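Local structure of lipid II:glycine glycyltransferase (Staphylococcus aureus, 6SNR) at residues L26-W29 / A30-K33; S211-E214 / N215-D218. The protein probably catalyses transfer of the first glycine of the pentaglycine bridge from glycyl-tRNA to the lysine side chain of lipid II during staphylococcal peptidoglycan synthesis. All coordinates share one frame; numbering follows the deposited sequence.

Both contacts are local turns of short helices, so neither closes a long loop. Interaction 1 comes first and spans helix 27-33 with its N-cap. This helix packs its Ala30 side on strand 50-61 of the sheet that begins with strand 2-3. Interaction 2 follows much later, inside helix 210-220, which lies on strand 302-312 of the other large sheet. The two are in series along the chain and neither nest nor cross. In space they meet. Their centres are about 11 Å apart, Thr32 O probably accepts a hydrogen bond from Asn215 ND2, and Thr32 CG2 packs on Ile216. Together they tie the surroundings of one sheet to those of the other.

Interaction 1. Residues L26-W29 / A30-K33; sequences LTKW and AETK
Trp29 meets Thr32 and Lys33 one turn further along helix 27-33. Its CG stands anti to the backbone N (chi1 -180°), which carries the indole along the helix toward these two residues. From CB outward the contacts change. CB lies near its own neighbour, Ala30 N. CD2 is 4.0 Å from Thr32 OG1, and this hydroxyl sits over the centre of one face of the ring. CE3 lies near this hydroxyl, and CE2 is near both it and Lys33 CE. Further out, NE1 comes within 3.4 Å of Lys33 CE. CZ2 is also 3.4 Å from that methylene. The lysine chain, bent at chi2 (-69°), crosses the indole at a slant. Leu23, Leu24 and Leu220 also touch the tryptophan.

The same Thr32 hydroxyl donates to Trp29 O at 2.7 Å, in the carbonyl plane and on a lone pair. Thr32 N and Lys33 N add only weak bonds to this oxygen. At the start of the turn Leu26 holds the N-cap position, and its O accepts a bond from Ala30 N at 3.2 Å. Thr27 O takes Glu31 N and also a water, which reaches Glu31 OE2 weakly. Glu31 OE1 pairs with Lys34, while Lys28 NZ forms salt bridges with Asp223 and Glu222 and a hydrogen bond to Ala219 O of helix 210-220.

The chemistry is mixed. The hydroxyl of Thr32 spends its proton on a main-chain carbonyl while its oxygen faces the indole, and Lys33 offers the ring its methylenes. Trp29 O thus gains a short side-chain bond where its backbone bonds are weak.

Interaction 2. Residues S211-E214 / N215-D218; sequences SYFE and NIYD
Ile216 places CG1 between its backbone N and its carbonyl carbon (chi1 56°), and this turns the CD1 methyl back toward Phe213. Phe213 has CG anti to its carbonyl carbon (chi1 -60°). The two side chains therefore lie side by side and point the same way. Ile216 CD1 meets the edge of the phenyl ring, near its plane, at 3.8 Å from Phe213 CD1. This chi1 has a price: Ile216 CG1 is pressed to 2.9 Å from Phe213 O, a tight approach. Tyr212 comes near the same methyl, with its CE1 4.3 Å from Ile216 CD1, in an oblique approach.

Phe213 O is gripped by Tyr217 N at 2.9 Å, a nearly straight bond with an N-H...O angle of 169°. Asp218 N reaches Glu214 O at 2.9 Å, and Asn215 N reaches Ser211 O at 3.0 Å. Tyr212 O is bonded instead by a water, which also accepts from Asn215 ND2 and lies over one face of the Tyr212 ring, offset toward its rim. The same amide nitrogen donates to Thr32 O. The Asp218 carboxylate stays close to Glu214 O but is salt-bridged to Arg186, which Glu214 meets only in a long, weak ion pair; this positive charge probably eases the nearness of the two carboxylates.

Phe213, Ile216 and Tyr217 all rest on Leu308 of strand 302-312. Phe213 is also edge-to-face with Phe192 and Tyr320, and Tyr217 stacks on His221. This is the pattern of an amphipathic alpha-helix packed on a beta sheet: i to i+3 and i to i+4 neighbours build its apolar side, while Ser211 and Asp218 are exposed. Here that helix, 210-220, lies on one of the two large mixed sheets of a FemABX-family protein.

Interaction 1. Residues L26-W29 / A30-K33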
loop_
_atom_site.group_PDB
_atom_site.type_symbol
_atom_site.label_atom_id
_atom_site.label_comp_id
_atom_site.label_asym_id
_atom_site.label_seq_id
_atom_site.Cartn_x
_atom_site.Cartn_y
_atom_site.Cartn_z
ATOM N N LEU A 26 -1.756 -14.134 6.440
ATOM C CA LEU A 26 -1.885 -15.051 5.275
ATOM C C LEU A 26 -0.748 -16.045 5.219
ATOM O O LEU A 26 0.414 -15.732 5.506
ATOM C CB LEU A 26 -1.943 -14.263 3.941
ATOM C CG LEU A 26 -3.119 -13.297 3.794
ATOM C CD1 LEU A 26 -3.027 -12.609 2.428
ATOM C CD2 LEU A 26 -4.435 -14.042 3.923
ATOM N N THR A 27 -1.062 -17.257 4.728
ATOM C CA THR A 27 -0.054 -18.256 4.621
ATOM C C THR A 27 1.133 -17.899 3.712
ATOM O O THR A 27 2.260 -18.249 4.002
ATOM C CB THR A 27 -0.618 -19.659 4.252
ATOM O OG1 THR A 27 -1.091 -19.658 2.887
ATOM C CG2 THR A 27 -1.707 -20.104 5.165
ATOM N N LYS A 28 0.880 -17.185 2.595
ATOM C CA LYS A 28 1.967 -16.810 1.710
ATOM C C LYS A 28 2.828 -15.677 2.310
ATOM O O LYS A 28 3.986 -15.546 1.948
ATOM C CB LYS A 28 1.430 -16.391 0.332
ATOM C CG LYS A 28 0.729 -17.482 -0.419
ATOM C CD LYS A 28 1.645 -18.625 -0.755
ATOM C CE LYS A 28 1.026 -19.445 -1.894
ATOM N NZ LYS A 28 0.769 -18.627 -3.133
ATOM N N TRP A 29 2.254 -14.908 3.241
ATOM C CA TRP A 29 3.103 -13.937 3.990
ATOM C C TRP A 29 4.107 -14.706 4.871
ATOM O O TRP A 29 5.318 -14.382 4.937
ATOM C CB TRP A 29 2.267 -13.014 4.832
ATOM C CG TRP A 29 3.114 -12.045 5.564
ATOM C CD1 TRP A 29 3.515 -12.130 6.867
ATOM C CD2 TRP A 29 3.739 -10.875 5.026
ATOM N NE1 TRP A 29 4.344 -11.097 7.163
ATOM C CE2 TRP A 29 4.497 -10.305 6.063
ATOM C CE3 TRP A 29 3.737 -10.255 3.767
ATOM C CZ2 TRP A 29 5.204 -9.126 5.898
ATOM C CZ3 TRP A 29 4.457 -9.111 3.596
ATOM C CH2 TRP A 29 5.188 -8.552 4.660
ATOM N N ALA A 30 3.639 -15.753 5.543
ATOM C CA ALA A 30 4.590 -16.622 6.287
ATOM C C ALA A 30 5.674 -17.174 5.412
ATOM O O ALA A 30 6.840 -17.231 5.821
ATOM C CB ALA A 30 3.850 -17.735 7.012
ATOM N N GLU A 31 5.357 -17.497 4.154
ATOM C CA GLU A 31 6.397 -17.967 3.257
ATOM C C GLU A 31 7.517 -16.948 3.108
ATOM O O GLU A 31 8.680 -17.324 3.055
ATOM C CB GLU A 31 5.849 -18.332 1.864
ATOM C CG GLU A 31 4.947 -19.530 1.870
ATOM C CD GLU A 31 5.690 -20.843 1.971
ATOM O OE1 GLU A 31 6.917 -20.883 1.733
ATOM O OE2 GLU A 31 5.019 -21.839 2.307
ATOM N N THR A 32 7.182 -15.650 3.079
ATOM C CA THR A 32 8.187 -14.594 2.898
ATOM C C THR A 32 9.111 -14.452 4.095
ATOM O O THR A 32 10.218 -13.949 3.988
ATOM C CB THR A 32 7.581 -13.204 2.604
ATOM O OG1 THR A 32 7.096 -12.616 3.829
ATOM C CG2 THR A 32 6.518 -13.258 1.588
ATOM N N LYS A 33 8.647 -14.889 5.253
ATOM C CA LYS A 33 9.434 -14.714 6.453
ATOM C C LYS A 33 10.419 -15.861 6.711
ATOM O O LYS A 33 11.245 -15.769 7.632
ATOM C CB LYS A 33 8.506 -14.515 7.646
ATOM C CG LYS A 33 7.666 -13.242 7.535
ATOM C CD LYS A 33 8.513 -11.975 7.657
ATOM C CE LYS A 33 7.658 -10.720 7.586
ATOM N NZ LYS A 33 8.475 -9.498 7.853
HETATM O O HOH W 1 2.956 -20.789 4.878
#

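Interaction 2. Residues S211-E214 / N215-D218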
loop_
_atom_site.group_PDB
_atom_site.type_symbol
_atom_site.label_atom_id
_atom_site.label_comp_id
_atom_site.label_asym_id
_atom_site.label_seq_id
_atom_site.Cartn_x
_atom_site.Cartn_y
_atom_site.Cartn_z
ATOM N N SER A 211 16.379 -9.083 -4.692
ATOM C CA SER A 211 16.014 -10.363 -4.081
ATOM C C SER A 211 14.994 -10.209 -2.954
ATOM O O SER A 211 14.139 -11.085 -2.749
ATOM C CB SER A 211 17.270 -11.065 -3.527
ATOM O OG SER A 211 18.077 -11.430 -4.615
ATOM N N TYR A 212 15.111 -9.101 -2.230
ATOM C CA TYR A 212 14.211 -8.770 -1.135
ATOM C C TYR A 212 12.776 -8.546 -1.654
ATOM O O TYR A 212 11.797 -9.039 -1.085
ATOM C CB TYR A 212 14.715 -7.545 -0.360
ATOM C CG TYR A 212 13.726 -7.068 0.690
ATOM C CD1 TYR A 212 12.720 -6.141 0.368
ATOM C CD2 TYR A 212 13.777 -7.545 1.987
ATOM C CE1 TYR A 212 11.804 -5.724 1.318
ATOM C CE2 TYR A 212 12.867 -7.137 2.936
ATOM C CZ TYR A 212 11.886 -6.222 2.601
ATOM O OH TYR A 212 11.000 -5.809 3.566
ATOM N N PHE A 213 12.654 -7.835 -2.768
ATOM C CA PHE A 213 11.349 -7.616 -3.368
ATOM C C PHE A 213 10.808 -8.863 -4.082
ATOM O O PHE A 213 9.609 -9.136 -4.080
ATOM C CB PHE A 213 11.399 -6.355 -4.263
ATOM C CG PHE A 213 11.759 -5.121 -3.505
ATOM C CD1 PHE A 213 10.897 -4.617 -2.544
ATOM C CD2 PHE A 213 12.951 -4.461 -3.728
ATOM C CE1 PHE A 213 11.233 -3.506 -1.805
ATOM C CE2 PHE A 213 13.284 -3.338 -2.999
ATOM C CZ PHE A 213 12.425 -2.853 -2.038
ATOM N N GLU A 214 11.689 -9.638 -4.710
ATOM C CA GLU A 214 11.292 -10.861 -5.341
ATOM C C GLU A 214 10.681 -11.852 -4.313
ATOM O O GLU A 214 9.725 -12.507 -4.623
ATOM C CB GLU A 214 12.498 -11.477 -6.073
ATOM C CG GLU A 214 12.729 -10.835 -7.440
ATOM C CD GLU A 214 14.019 -11.282 -8.103
ATOM O OE1 GLU A 214 14.940 -11.759 -7.398
ATOM O OE2 GLU A 214 14.118 -11.101 -9.331
ATOM N N ASN A 215 11.230 -11.872 -3.121
ATOM C CA ASN A 215 10.777 -12.778 -2.051
ATOM C C ASN A 215 9.328 -12.486 -1.670
ATOM O O ASN A 215 8.488 -13.371 -1.599
ATOM C CB ASN A 215 11.656 -12.570 -0.847
ATOM C CG ASN A 215 11.284 -13.462 0.319
ATOM O OD1 ASN A 215 11.291 -14.680 0.183
ATOM N ND2 ASN A 215 11.007 -12.859 1.471
ATOM N N ILE A 216 9.027 -11.215 -1.527
ATOM C CA ILE A 216 7.623 -10.834 -1.274
ATOM C C ILE A 216 6.712 -11.074 -2.493
ATOM O O ILE A 216 5.615 -11.691 -2.441
ATOM C CB ILE A 216 7.557 -9.384 -0.717
ATOM C CG1 ILE A 216 8.220 -8.354 -1.629
ATOM C CG2 ILE A 216 8.263 -9.262 0.625
ATOM C CD1 ILE A 216 8.346 -6.982 -0.999
ATOM N N TYR A 217 7.140 -10.619 -3.655
ATOM C CA TYR A 217 6.301 -10.732 -4.807
ATOM C C TYR A 217 5.928 -12.165 -5.218
ATOM O O TYR A 217 4.757 -12.459 -5.522
ATOM C CB TYR A 217 6.975 -9.956 -5.964
ATOM C CG TYR A 217 6.168 -9.854 -7.241
ATOM C CD1 TYR A 217 5.274 -8.800 -7.454
ATOM C CD2 TYR A 217 6.319 -10.772 -8.255
ATOM C CE1 TYR A 217 4.539 -8.706 -8.632
ATOM C CE2 TYR A 217 5.604 -10.681 -9.445
ATOM C CZ TYR A 217 4.713 -9.630 -9.641
ATOM O OH TYR A 217 4.004 -9.515 -10.827
ATOM N N ASP A 218 6.920 -13.056 -5.244
ATOM C CA ASP A 218 6.753 -14.416 -5.705
ATOM C C ASP A 218 5.793 -15.237 -4.847
ATOM O O ASP A 218 5.163 -16.171 -5.331
ATOM C CB ASP A 218 8.105 -15.142 -5.702
ATOM C CG ASP A 218 9.065 -14.662 -6.783
ATOM O OD1 ASP A 218 8.662 -13.936 -7.717
ATOM O OD2 ASP A 218 10.261 -15.010 -6.667
HETATM O O HOH W 2 11.488 -9.943 1.611
#